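Cephalosporin acylase (Bacillus halodurans, PDB 2NLZ) is of unknown function but probably acts as an N-terminal nucleophile hydrolase of the gamma-glutamyltranspeptidase family, cleaving or transferring amide-linked acyl groups. Local coordinates at residues D[253-258]-D[272-277]; D[260-265]-D[426-431]; D[368-373]-D[430-435]; D[420-425]-D[443-448]. The protein carries 1 engineered substitution. All blocks are in the same frame, centred on the assembly; numbering follows the deposited sequence.

Interaction 1 (D[253-258]-D[272-277])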
loop_
_atom_site.group_PDB
_atom_site.type_symbol
_atom_site.label_atom_id
_atom_site.label_comp_id
_atom_site.label_asym_id
_atom_site.label_seq_id
_atom_site.Cartn_x
_atom_site.Cartn_y
_atom_site.Cartn_z
ATOM N N GLU D 253 22.711 -32.544 23.490
ATOM C CA GLU D 253 21.277 -32.825 23.667
ATOM C C GLU D 253 20.416 -31.560 23.538
ATOM O O GLU D 253 20.519 -30.644 24.371
ATOM C CB GLU D 253 21.035 -33.523 25.020
ATOM C CG GLU D 253 19.613 -34.068 25.230
ATOM C CD GLU D 253 19.279 -35.246 24.323
ATOM O OE1 GLU D 253 20.171 -36.088 24.071
ATOM O OE2 GLU D 253 18.115 -35.329 23.869
ATOM N N PRO D 254 19.563 -31.509 22.493
ATOM C CA PRO D 254 18.711 -30.336 22.218
ATOM C C PRO D 254 17.737 -30.013 23.356
ATOM O O PRO D 254 17.243 -30.924 24.039
ATOM C CB PRO D 254 17.938 -30.731 20.954
ATOM C CG PRO D 254 18.051 -32.212 20.865
ATOM C CD PRO D 254 19.363 -32.579 21.501
ATOM N N ILE D 255 17.493 -28.713 23.542
ATOM C CA ILE D 255 16.605 -28.185 24.579
ATOM C C ILE D 255 15.328 -27.628 23.959
ATOM O O ILE D 255 15.323 -27.200 22.799
ATOM C CB ILE D 255 17.294 -27.075 25.400
ATOM C CG1 ILE D 255 17.943 -26.038 24.472
ATOM C CG2 ILE D 255 18.312 -27.686 26.373
ATOM C CD1 ILE D 255 18.457 -24.807 25.191
ATOM N N SER D 256 14.250 -27.635 24.737
ATOM C CA SER D 256 12.956 -27.184 24.237
ATOM C C SER D 256 12.058 -26.506 25.263
ATOM O O SER D 256 12.381 -26.392 26.447
ATOM C CB SER D 256 12.188 -28.339 23.582
ATOM O OG SER D 256 11.690 -29.235 24.551
ATOM N N ILE D 257 10.913 -26.069 24.765
ATOM C CA ILE D 257 9.912 -25.359 25.524
ATOM C C ILE D 257 8.595 -25.855 24.956
ATOM O O ILE D 257 8.513 -26.137 23.754
ATOM C CB ILE D 257 10.076 -23.818 25.323
ATOM C CG1 ILE D 257 10.981 -23.222 26.412
ATOM C CG2 ILE D 257 8.721 -23.083 25.231
ATOM C CD1 ILE D 257 10.653 -23.675 27.836
ATOM N N ASP D 258 7.580 -26.011 25.807
ATOM C CA ASP D 258 6.238 -26.265 25.306
ATOM C C ASP D 258 5.619 -24.928 24.963
ATOM O O ASP D 258 5.365 -24.122 25.853
ATOM C CB ASP D 258 5.375 -26.995 26.330
ATOM C CG ASP D 258 4.025 -27.419 25.760
ATOM O OD1 ASP D 258 3.139 -26.551 25.566
ATOM O OD2 ASP D 258 3.847 -28.629 25.516
ATOM N N GLN D 272 23.147 -19.625 21.316
ATOM C CA GLN D 272 22.275 -18.624 21.955
ATOM C C GLN D 272 20.771 -18.876 21.785
ATOM O O GLN D 272 19.951 -18.013 22.127
ATOM C CB GLN D 272 22.635 -17.197 21.493
ATOM C CG GLN D 272 22.204 -16.840 20.061
ATOM C CD GLN D 272 22.221 -15.351 19.783
ATOM O OE1 GLN D 272 22.557 -14.925 18.687
ATOM N NE2 GLN D 272 21.834 -14.554 20.768
ATOM N N GLY D 273 20.414 -20.057 21.280
ATOM C CA GLY D 273 19.015 -20.421 21.049
ATOM C C GLY D 273 18.153 -20.327 22.291
ATOM O O GLY D 273 16.949 -20.082 22.216
ATOM N N LEU D 274 18.793 -20.530 23.439
ATOM C CA LEU D 274 18.215 -20.316 24.756
ATOM C C LEU D 274 17.321 -19.068 24.819
ATOM O O LEU D 274 16.239 -19.106 25.405
ATOM C CB LEU D 274 19.368 -20.174 25.754
ATOM C CG LEU D 274 19.153 -20.386 27.244
ATOM C CD1 LEU D 274 18.430 -19.213 27.883
ATOM C CD2 LEU D 274 18.392 -21.660 27.423
ATOM N N VAL D 275 17.794 -17.975 24.215
ATOM C CA VAL D 275 17.117 -16.678 24.254
ATOM C C VAL D 275 15.727 -16.764 23.653
ATOM O O VAL D 275 14.759 -16.325 24.264
ATOM C CB VAL D 275 17.936 -15.581 23.541
ATOM C CG1 VAL D 275 17.163 -14.277 23.494
ATOM C CG2 VAL D 275 19.267 -15.377 24.249
ATOM N N ALA D 276 15.634 -17.349 22.466
ATOM C CA ALA D 276 14.343 -17.579 21.821
ATOM C C ALA D 276 13.406 -18.325 22.750
ATOM O O ALA D 276 12.285 -17.891 22.985
ATOM C CB ALA D 276 14.527 -18.361 20.528
ATOM N N LEU D 277 13.905 -19.437 23.288
ATOM C CA LEU D 277 13.177 -20.299 24.221
ATOM C C LEU D 277 12.641 -19.581 25.472
ATOM O O LEU D 277 11.454 -19.681 25.802
ATOM C CB LEU D 277 14.071 -21.475 24.617
ATOM C CG LEU D 277 13.838 -22.817 23.921
ATOM C CD1 LEU D 277 13.298 -22.661 22.536
ATOM C CD2 LEU D 277 15.107 -23.623 23.881
#

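Interaction 2 (D[260-265]-D[426-431])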
loop_
_atom_site.group_PDB
_atom_site.type_symbol
_atom_site.label_atom_id
_atom_site.label_comp_id
_atom_site.label_asym_id
_atom_site.label_seq_id
_atom_site.Cartn_x
_atom_site.Cartn_y
_atom_site.Cartn_z
ATOM N N ARG D 260 2.342 -23.768 23.495
ATOM C CA ARG D 260 0.940 -23.972 23.122
ATOM C C ARG D 260 0.716 -25.308 22.428
ATOM O O ARG D 260 0.021 -25.379 21.409
ATOM C CB ARG D 260 0.427 -22.802 22.268
ATOM C CG ARG D 260 1.005 -21.477 22.706
ATOM C CD ARG D 260 0.120 -20.333 22.367
ATOM N NE ARG D 260 0.770 -19.060 22.665
ATOM C CZ ARG D 260 0.641 -18.410 23.814
ATOM N NH1 ARG D 260 -0.114 -18.913 24.781
ATOM N NH2 ARG D 260 1.266 -17.254 23.996
ATOM N N GLY D 261 1.323 -26.354 22.997
ATOM C CA GLY D 261 1.172 -27.729 22.503
ATOM C C GLY D 261 2.341 -28.223 21.671
ATOM O O GLY D 261 2.678 -29.418 21.691
ATOM N N TYR D 262 2.941 -27.294 20.926
ATOM C CA TYR D 262 4.129 -27.556 20.127
ATOM C C TYR D 262 5.359 -27.534 21.031
ATOM O O TYR D 262 5.307 -27.025 22.157
ATOM C CB TYR D 262 4.284 -26.487 19.037
ATOM C CG TYR D 262 3.223 -26.515 17.951
ATOM C CD1 TYR D 262 3.486 -27.106 16.718
ATOM C CD2 TYR D 262 1.962 -25.941 18.156
ATOM C CE1 TYR D 262 2.524 -27.135 15.718
ATOM C CE2 TYR D 262 0.988 -25.964 17.160
ATOM C CZ TYR D 262 1.281 -26.565 15.944
ATOM O OH TYR D 262 0.340 -26.602 14.944
ATOM N N ARG D 263 6.460 -28.092 20.542
ATOM C CA ARG D 263 7.747 -27.929 21.205
ATOM C C ARG D 263 8.752 -27.249 20.279
ATOM O O ARG D 263 8.985 -27.694 19.148
ATOM C CB ARG D 263 8.282 -29.260 21.740
ATOM C CG ARG D 263 7.422 -29.864 22.842
ATOM C CD ARG D 263 8.235 -30.771 23.756
ATOM N NE ARG D 263 9.040 -30.024 24.724
ATOM C CZ ARG D 263 8.631 -29.683 25.942
ATOM N NH1 ARG D 263 7.417 -30.012 26.356
ATOM N NH2 ARG D 263 9.433 -29.008 26.751
ATOM N N VAL D 264 9.330 -26.158 20.774
ATOM C CA VAL D 264 10.318 -25.379 20.035
ATOM C C VAL D 264 11.728 -25.802 20.458
ATOM O O VAL D 264 12.101 -25.666 21.623
ATOM C CB VAL D 264 10.128 -23.872 20.281
ATOM C CG1 VAL D 264 11.045 -23.071 19.390
ATOM C CG2 VAL D 264 8.700 -23.480 20.028
ATOM N N TRP D 265 12.504 -26.313 19.505
ATOM C CA TRP D 265 13.826 -26.848 19.814
ATOM C C TRP D 265 14.967 -25.926 19.392
ATOM O O TRP D 265 14.917 -25.298 18.328
ATOM C CB TRP D 265 14.008 -28.210 19.161
ATOM C CG TRP D 265 13.041 -29.215 19.641
ATOM C CD1 TRP D 265 11.816 -29.482 19.116
ATOM C CD2 TRP D 265 13.212 -30.114 20.746
ATOM N NE1 TRP D 265 11.207 -30.494 19.824
ATOM C CE2 TRP D 265 12.040 -30.899 20.832
ATOM C CE3 TRP D 265 14.243 -30.335 21.671
ATOM C CZ2 TRP D 265 11.863 -31.889 21.809
ATOM C CZ3 TRP D 265 14.064 -31.314 22.646
ATOM C CH2 TRP D 265 12.879 -32.079 22.704
ATOM N N LEU D 426 10.949 -27.479 14.979
ATOM C CA LEU D 426 9.614 -27.502 15.548
ATOM C C LEU D 426 8.990 -28.902 15.517
ATOM O O LEU D 426 9.125 -29.643 14.534
ATOM C CB LEU D 426 8.704 -26.482 14.852
ATOM C CG LEU D 426 7.345 -26.158 15.502
ATOM C CD1 LEU D 426 7.481 -25.747 16.963
ATOM C CD2 LEU D 426 6.604 -25.078 14.717
ATOM N N THR D 427 8.275 -29.219 16.595
ATOM C CA THR D 427 7.783 -30.559 16.890
ATOM C C THR D 427 6.410 -30.468 17.575
ATOM O O THR D 427 6.150 -29.522 18.306
ATOM C CB THR D 427 8.836 -31.283 17.772
ATOM O OG1 THR D 427 9.742 -31.990 16.924
ATOM C CG2 THR D 427 8.227 -32.237 18.785
ATOM N N LYS D 428 5.527 -31.425 17.309
ATOM C CA LYS D 428 4.238 -31.493 18.007
ATOM C C LYS D 428 3.878 -32.933 18.376
ATOM O O LYS D 428 3.656 -33.764 17.489
ATOM C CB LYS D 428 3.130 -30.866 17.159
ATOM C CG LYS D 428 1.762 -30.805 17.822
ATOM C CD LYS D 428 0.705 -30.308 16.838
ATOM C CE LYS D 428 -0.707 -30.396 17.404
ATOM N NZ LYS D 428 -0.931 -29.455 18.530
ATOM N N ASN D 429 3.812 -33.205 19.683
ATOM C CA ASN D 429 3.467 -34.532 20.222
ATOM C C ASN D 429 4.387 -35.635 19.721
ATOM O O ASN D 429 3.915 -36.659 19.220
ATOM C CB ASN D 429 2.007 -34.913 19.921
ATOM C CG ASN D 429 1.007 -33.936 20.503
ATOM O OD1 ASN D 429 1.228 -33.348 21.559
ATOM N ND2 ASN D 429 -0.112 -33.762 19.812
ATOM N N ASP D 430 5.692 -35.407 19.845
ATOM C CA ASP D 430 6.733 -36.333 19.355
ATOM C C ASP D 430 6.626 -36.694 17.854
ATOM O O ASP D 430 7.078 -37.752 17.408
ATOM C CB ASP D 430 6.842 -37.585 20.247
ATOM C CG ASP D 430 8.202 -38.273 20.135
ATOM O OD1 ASP D 430 9.225 -37.571 19.970
ATOM O OD2 ASP D 430 8.246 -39.521 20.206
ATOM N N GLN D 431 6.017 -35.795 17.088
ATOM C CA GLN D 431 6.036 -35.862 15.634
ATOM C C GLN D 431 6.867 -34.676 15.138
ATOM O O GLN D 431 6.812 -33.587 15.720
ATOM C CB GLN D 431 4.614 -35.808 15.061
ATOM C CG GLN D 431 3.725 -37.000 15.416
ATOM C CD GLN D 431 4.207 -38.297 14.790
ATOM O OE1 GLN D 431 4.623 -38.326 13.630
ATOM N NE2 GLN D 431 4.154 -39.377 15.558
#

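Interaction 3 (D[368-373]-D[430-435])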
loop_
_atom_site.group_PDB
_atom_site.type_symbol
_atom_site.label_atom_id
_atom_site.label_comp_id
_atom_site.label_asym_id
_atom_site.label_seq_id
_atom_site.Cartn_x
_atom_site.Cartn_y
_atom_site.Cartn_z
ATOM N N GLY D 368 11.169 -39.336 6.010
ATOM C CA GLY D 368 10.978 -38.708 7.318
ATOM C C GLY D 368 12.220 -38.121 7.959
ATOM O O GLY D 368 12.213 -37.828 9.152
ATOM N N ASN D 369 13.287 -37.957 7.180
ATOM C CA ASN D 369 14.472 -37.245 7.654
ATOM C C ASN D 369 14.394 -35.749 7.347
ATOM O O ASN D 369 13.897 -35.351 6.287
ATOM C CB ASN D 369 15.740 -37.852 7.082
ATOM C CG ASN D 369 15.824 -39.335 7.327
ATOM O OD1 ASN D 369 15.704 -39.797 8.460
ATOM N ND2 ASN D 369 16.025 -40.099 6.260
ATOM N N MET D 370 14.853 -34.934 8.299
ATOM C CA MET D 370 14.754 -33.475 8.220
ATOM C C MET D 370 15.945 -32.839 8.920
ATOM O O MET D 370 16.361 -33.322 9.991
ATOM C CB MET D 370 13.462 -32.979 8.884
ATOM C CG MET D 370 12.193 -33.507 8.234
ATOM S SD MET D 370 10.771 -32.419 8.297
ATOM C CE MET D 370 10.174 -32.824 9.920
ATOM N N VAL D 371 16.504 -31.775 8.335
ATOM C CA VAL D 371 17.609 -31.071 9.000
ATOM C C VAL D 371 17.549 -29.547 8.956
ATOM O O VAL D 371 17.222 -28.946 7.936
ATOM C CB VAL D 371 19.033 -31.623 8.607
ATOM C CG1 VAL D 371 19.002 -32.358 7.287
ATOM C CG2 VAL D 371 20.118 -30.522 8.627
ATOM N N SER D 372 17.843 -28.953 10.107
ATOM C CA SER D 372 18.102 -27.534 10.259
ATOM C C SER D 372 19.615 -27.357 10.357
ATOM O O SER D 372 20.224 -27.808 11.321
ATOM C CB SER D 372 17.452 -27.055 11.553
ATOM O OG SER D 372 17.499 -25.647 11.703
ATOM N N PHE D 373 20.220 -26.719 9.357
ATOM C CA PHE D 373 21.673 -26.557 9.309
ATOM C C PHE D 373 22.034 -25.110 9.142
ATOM O O PHE D 373 21.420 -24.408 8.350
ATOM C CB PHE D 373 22.284 -27.330 8.133
ATOM C CG PHE D 373 23.782 -27.426 8.184
ATOM C CD1 PHE D 373 24.401 -28.504 8.811
ATOM C CD2 PHE D 373 24.582 -26.436 7.614
ATOM C CE1 PHE D 373 25.792 -28.592 8.868
ATOM C CE2 PHE D 373 25.977 -26.514 7.670
ATOM C CZ PHE D 373 26.583 -27.597 8.286
ATOM N N ASP D 430 5.692 -35.407 19.845
ATOM C CA ASP D 430 6.733 -36.333 19.355
ATOM C C ASP D 430 6.626 -36.694 17.854
ATOM O O ASP D 430 7.078 -37.752 17.408
ATOM C CB ASP D 430 6.842 -37.585 20.247
ATOM C CG ASP D 430 8.202 -38.273 20.135
ATOM O OD1 ASP D 430 9.225 -37.571 19.970
ATOM O OD2 ASP D 430 8.246 -39.521 20.206
ATOM N N GLN D 431 6.017 -35.795 17.088
ATOM C CA GLN D 431 6.036 -35.862 15.634
ATOM C C GLN D 431 6.867 -34.676 15.138
ATOM O O GLN D 431 6.812 -33.587 15.720
ATOM C CB GLN D 431 4.614 -35.808 15.061
ATOM C CG GLN D 431 3.725 -37.000 15.416
ATOM C CD GLN D 431 4.207 -38.297 14.790
ATOM O OE1 GLN D 431 4.623 -38.326 13.630
ATOM N NE2 GLN D 431 4.154 -39.377 15.558
ATOM N N PRO D 432 7.656 -34.881 14.069
ATOM C CA PRO D 432 8.427 -33.763 13.561
ATOM C C PRO D 432 7.555 -32.897 12.663
ATOM O O PRO D 432 6.831 -33.413 11.791
ATOM C CB PRO D 432 9.500 -34.445 12.723
ATOM C CG PRO D 432 8.819 -35.641 12.166
ATOM C CD PRO D 432 7.872 -36.100 13.266
ATOM N N ILE D 433 7.593 -31.590 12.883
ATOM C CA ILE D 433 6.961 -30.727 11.896
ATOM C C ILE D 433 7.998 -30.007 11.016
ATOM O O ILE D 433 7.740 -29.769 9.840
ATOM C CB ILE D 433 5.789 -29.849 12.446
ATOM C CG1 ILE D 433 6.279 -28.529 12.993
ATOM C CG2 ILE D 433 4.928 -30.607 13.490
ATOM C CD1 ILE D 433 5.151 -27.555 13.093
ATOM N N GLY D 434 9.180 -29.713 11.551
ATOM C CA GLY D 434 10.261 -29.280 10.663
ATOM C C GLY D 434 11.370 -28.343 11.113
ATOM O O GLY D 434 11.393 -27.853 12.255
ATOM N N PRO D 435 12.326 -28.102 10.202
ATOM C CA PRO D 435 13.425 -27.181 10.449
ATOM C C PRO D 435 13.076 -25.739 10.069
ATOM O O PRO D 435 12.330 -25.500 9.108
ATOM C CB PRO D 435 14.530 -27.724 9.551
ATOM C CG PRO D 435 13.795 -28.351 8.396
ATOM C CD PRO D 435 12.421 -28.737 8.876
#

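Interaction 4 (D[420-425]-D[443-448])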
loop_
_atom_site.group_PDB
_atom_site.type_symbol
_atom_site.label_atom_id
_atom_site.label_comp_id
_atom_site.label_asym_id
_atom_site.label_seq_id
_atom_site.Cartn_x
_atom_site.Cartn_y
_atom_site.Cartn_z
ATOM N N THR D 420 26.214 -17.079 17.985
ATOM C CA THR D 420 24.987 -16.446 17.471
ATOM C C THR D 420 24.169 -17.317 16.523
ATOM O O THR D 420 22.947 -17.185 16.441
ATOM C CB THR D 420 25.293 -15.124 16.751
ATOM O OG1 THR D 420 26.260 -15.352 15.710
ATOM C CG2 THR D 420 25.802 -14.089 17.748
ATOM N N ILE D 421 24.874 -18.167 15.787
ATOM C CA ILE D 421 24.309 -19.159 14.905
ATOM C C ILE D 421 23.378 -20.115 15.647
ATOM O O ILE D 421 23.801 -20.827 16.566
ATOM C CB ILE D 421 25.444 -19.979 14.341
ATOM C CG1 ILE D 421 26.106 -19.278 13.179
ATOM C CG2 ILE D 421 24.985 -21.326 13.842
ATOM C CD1 ILE D 421 27.181 -20.186 12.637
ATOM N N ILE D 422 22.111 -20.140 15.253
ATOM C CA ILE D 422 21.136 -21.021 15.894
ATOM C C ILE D 422 20.146 -21.684 14.919
ATOM O O ILE D 422 19.310 -21.019 14.306
ATOM C CB ILE D 422 20.375 -20.311 17.078
ATOM C CG1 ILE D 422 19.571 -19.085 16.607
ATOM C CG2 ILE D 422 21.349 -19.925 18.211
ATOM C CD1 ILE D 422 18.566 -18.568 17.636
ATOM N N PRO D 423 20.250 -23.010 14.768
ATOM C CA PRO D 423 19.292 -23.730 13.950
ATOM C C PRO D 423 18.117 -24.168 14.813
ATOM O O PRO D 423 18.302 -24.631 15.947
ATOM C CB PRO D 423 20.083 -24.950 13.491
ATOM C CG PRO D 423 21.084 -25.206 14.599
ATOM C CD PRO D 423 21.262 -23.903 15.366
ATOM N N GLY D 424 16.912 -24.020 14.286
ATOM C CA GLY D 424 15.730 -24.332 15.073
ATOM C C GLY D 424 14.994 -25.530 14.531
ATOM O O GLY D 424 15.093 -25.843 13.347
ATOM N N PHE D 425 14.254 -26.200 15.408
ATOM C CA PHE D 425 13.350 -27.258 14.978
ATOM C C PHE D 425 12.022 -27.205 15.710
ATOM O O PHE D 425 11.976 -26.928 16.907
ATOM C CB PHE D 425 13.985 -28.631 15.177
ATOM C CG PHE D 425 13.506 -29.668 14.193
ATOM C CD1 PHE D 425 14.238 -29.930 13.041
ATOM C CD2 PHE D 425 12.330 -30.383 14.418
ATOM C CE1 PHE D 425 13.806 -30.885 12.130
ATOM C CE2 PHE D 425 11.891 -31.338 13.510
ATOM C CZ PHE D 425 12.636 -31.590 12.366
ATOM N N MET D 443 20.004 -10.755 15.523
ATOM C CA MET D 443 18.613 -10.834 15.077
ATOM C C MET D 443 18.046 -12.247 15.319
ATOM O O MET D 443 16.834 -12.425 15.512
ATOM C CB MET D 443 18.517 -10.460 13.586
ATOM C CG MET D 443 17.249 -10.936 12.849
ATOM S SD MET D 443 15.839 -9.863 13.142
ATOM C CE MET D 443 14.492 -10.831 12.465
ATOM N N GLN D 444 18.941 -13.236 15.334
ATOM C CA GLN D 444 18.547 -14.643 15.238
ATOM C C GLN D 444 17.444 -15.109 16.188
ATOM O O GLN D 444 16.396 -15.580 15.720
ATOM C CB GLN D 444 19.769 -15.582 15.228
ATOM C CG GLN D 444 20.591 -15.434 13.939
ATOM C CD GLN D 444 21.396 -16.659 13.569
ATOM O OE1 GLN D 444 22.553 -16.551 13.170
ATOM N NE2 GLN D 444 20.788 -17.827 13.686
ATOM N N PRO D 445 17.637 -14.936 17.510
ATOM C CA PRO D 445 16.568 -15.371 18.406
ATOM C C PRO D 445 15.258 -14.598 18.195
ATOM O O PRO D 445 14.170 -15.181 18.306
ATOM C CB PRO D 445 17.140 -15.085 19.794
ATOM C CG PRO D 445 18.616 -14.980 19.594
ATOM C CD PRO D 445 18.776 -14.378 18.252
ATOM N N GLN D 446 15.379 -13.306 17.873
ATOM C CA GLN D 446 14.229 -12.450 17.611
ATOM C C GLN D 446 13.455 -12.937 16.394
ATOM O O GLN D 446 12.214 -12.960 16.406
ATOM C CB GLN D 446 14.671 -11.001 17.448
ATOM C CG GLN D 446 15.688 -10.579 18.507
ATOM C CD GLN D 446 15.933 -9.077 18.553
ATOM O OE1 GLN D 446 14.993 -8.269 18.615
ATOM N NE2 GLN D 446 17.211 -8.696 18.540
ATOM N N GLY D 447 14.194 -13.360 15.368
ATOM C CA GLY D 447 13.604 -13.979 14.178
ATOM C C GLY D 447 12.974 -15.338 14.445
ATOM O O GLY D 447 11.957 -15.693 13.845
ATOM N N HIS D 448 13.588 -16.093 15.348
ATOM C CA HIS D 448 13.026 -17.353 15.815
ATOM C C HIS D 448 11.709 -17.109 16.568
ATOM O O HIS D 448 10.734 -17.840 16.380
ATOM C CB HIS D 448 14.021 -18.078 16.723
ATOM C CG HIS D 448 15.073 -18.843 15.983
ATOM N ND1 HIS D 448 15.574 -20.041 16.439
ATOM C CD2 HIS D 448 15.715 -18.588 14.817
ATOM C CE1 HIS D 448 16.482 -20.490 15.591
ATOM N NE2 HIS D 448 16.593 -19.624 14.601
#

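Interaction 1 (D[253-258]-D[272-277])
Ile255 and Ile257 of strand 250-259 meet Leu274 and Leu277 near the start of helix 274-283 in a buried strand-to-helix contact between apolar side chains, part of a helix layer lying on a beta-sheet. Both isoleucines project toward the helix. Ser256 between them points away, where its OG is hydrogen-bonded to Arg263 of the adjoining strand. Leu277 serves both isoleucines with different parts of its side chain. Its CD2 branch sits 3.8 Å from Ile255 CG1 and also rests near the carbonyl oxygen of Ile255, while its CG lies 3.8 Å from Ile257 CG1 as the two side chains run past each other in opposite senses. Ile255 has CG1 placed between its backbone N and carbonyl carbon (chi1 49°), and from there the chain runs on extended, which carries CD1 out to the helix. At that end CD1 of Ile255 touches CD2 of Leu274 at 3.9 Å. Leu274 sets CG anti to the backbone N (chi1 -160°), which turns its CD2 branch toward the strand. Ile257 CG1 also approaches Leu277 O at 3.6 Å, a carbon-to-carbonyl packing contact. Beyond the contact, Leu274 continues onto Val315 and Leu329, and Leu277 onto Glu266 of strand 262-266. No hydrogen bond joins the strand segment to the helix segment. Aliphatic carbons alone make the side-chain interface, which implies that helix and strand are held by hydrophobic burial and shape, without a directional bond to fix their register.

Interaction 2 (D[260-265]-D[426-431])
Arg263 N donates to Thr427 O across 2.7 Å in a nearly straight bond (N-H...O 174°), the donor tilted out of the carbonyl plane. The return bond, from Thr427 N to Arg263 O at 3.1 Å, is more bent but lies in the carbonyl plane, and together they make Arg263 and Thr427 an antiparallel hydrogen-bonded pair. Val264 and Leu426 follow as a non-hydrogen-bonded pair, with Leu426 CD1 lodged 4.0 Å from Val264 CG2 and 3.9 Å from Tyr262 CB. On the same face the extended Lys428 chain lays its methylenes over one face of the Tyr262 ring, and the turn at chi4 (68°) brings NZ over the same face. CD stands 4.1 Å from the ring centroid in a CH-pi contact; NZ, 4.6 Å from the centroid and 25° off the ring normal, adds a cation-pi interaction. On the other face the pyrrole edge of Trp265 meets Thr427, whose CG2 lies in the indole plane. Arg263 bends away and gives NE to Ser256 OG. Helix 444-457 packs on the Tyr262, Val264 and Leu426 face through Met452 and Ile456, whereas Trp265 and Thr427 touch Leu75 and Trp77 of strand 71-78. A sheet with helix on one side and strands on the other is typical of the alpha-beta-beta-alpha sandwich of N-terminal nucleophile hydrolases.

Interaction 3 (D[368-373]-D[430-435])
Met370 sets CG anti to its carbonyl carbon (chi1 -61°) and then bends at its next two torsions, which swings the terminal methyl along Pro432, Ile433 and Gly434. CE lies 3.3 Å from Pro432 CB and 3.6 Å from Gly434 CA, and SD is 4.1 Å from Pro435 CD. The thioether chain crosses both prolines at about a right angle. Farther along, Ser372 carries OG anti to its backbone N (chi1 -172°), which leaves CB to pack on Pro435 CB at 3.6 Å while the hydroxyl is bonded to Tyr360 OH and Gly424 O. The Pro435 ring also covers the carbonyl of Val371, with CB 3.4 Å from Val371 O. The strand segments 370-373 and 431-435 run in a similar sense, their axes 33° apart; they do not pair as neighbours but pack through their side chains, consistent with strands from the two facing layers of the sandwich. Ile433 and Gly434 both face Leu426 in a classic beta bulge, and Ile433 packs on Phe5 of the second subunit. Neither proline has an N-H to offer, and no hydrogen bond crosses this contact; a flexible thioether and rigid rings imply cohesion by dispersion and burial.

Interaction 4 (D[420-425]-D[443-448])
Gln444, near the start of helix 444-457, points at the chain 420-422 and runs alongside Ile422, the two side chains heading opposite ways. Its CG is anti to the carbonyl carbon (chi1 -68°) and the rest of the side chain is extended, which delivers the amide group to the backbone between the carbonyl of Thr420 and the nitrogen of Ile422. Its aliphatic part packs as well, CB lying 3.8 Å from Ile422 CG1. Pro445 comes next and adds a carbon contact to the same isoleucine, Pro445 CG being 4.1 Å from Ile422 CD1; Gln272 borders both residues. Here the helix that follows strand 431-438 lies back over the sheet and meets the chain entering strand 424-428, the layered helix-on-sheet arrangement of the alpha-beta-beta-alpha fold. One turn beyond Gln444, and tied to it by the helical bond from His448 N to Gln444 O, His448 faces the sheet again. Ile422 CD1 sits above the middle of one face of the imidazole in a CH-pi contact, 3.6 Å from the ring centroid and 14° off its normal. Ile422 CG1 lies between the backbone N and the carbonyl carbon (chi1 61°), and the extended next torsion carries CD1 over the ring. The far end of the ring points at the backbone, with NE2 of His448 3.1 Å from Ile422 O and CE1 of His448 3.8 Å from Gly424 N. ND1 is hydrogen-bonded to Glu266 OE2, which probably helps fix the rotation of the ring, and Phe436 packs edge-to-face with the imidazole.

Overall arrangement
From the N terminus, interaction 1 is the first to close, joining strand 250-259 to helix 274-283 across a short connection that contains strand 262-266. That strand opens interaction 2, which therefore crosses interaction 1 and ends far along the chain at 426-431. Segment 368-373 opens interaction 3 before interaction 2 has closed, and the two end on the same stretch, sharing Asp430 and Gln431 in the turn between strands 424-428 and 431-438. Interaction 4 runs from 420-425 to 443-448 and crosses both, whereas interactions 3 and 4 follow interaction 1 in series. Together they tie strand 262-266 to its neighbour 424-428, strand 370-376 to 431-438 across the sandwich, and helices 274-283 and 444-457 to the strands they lie on.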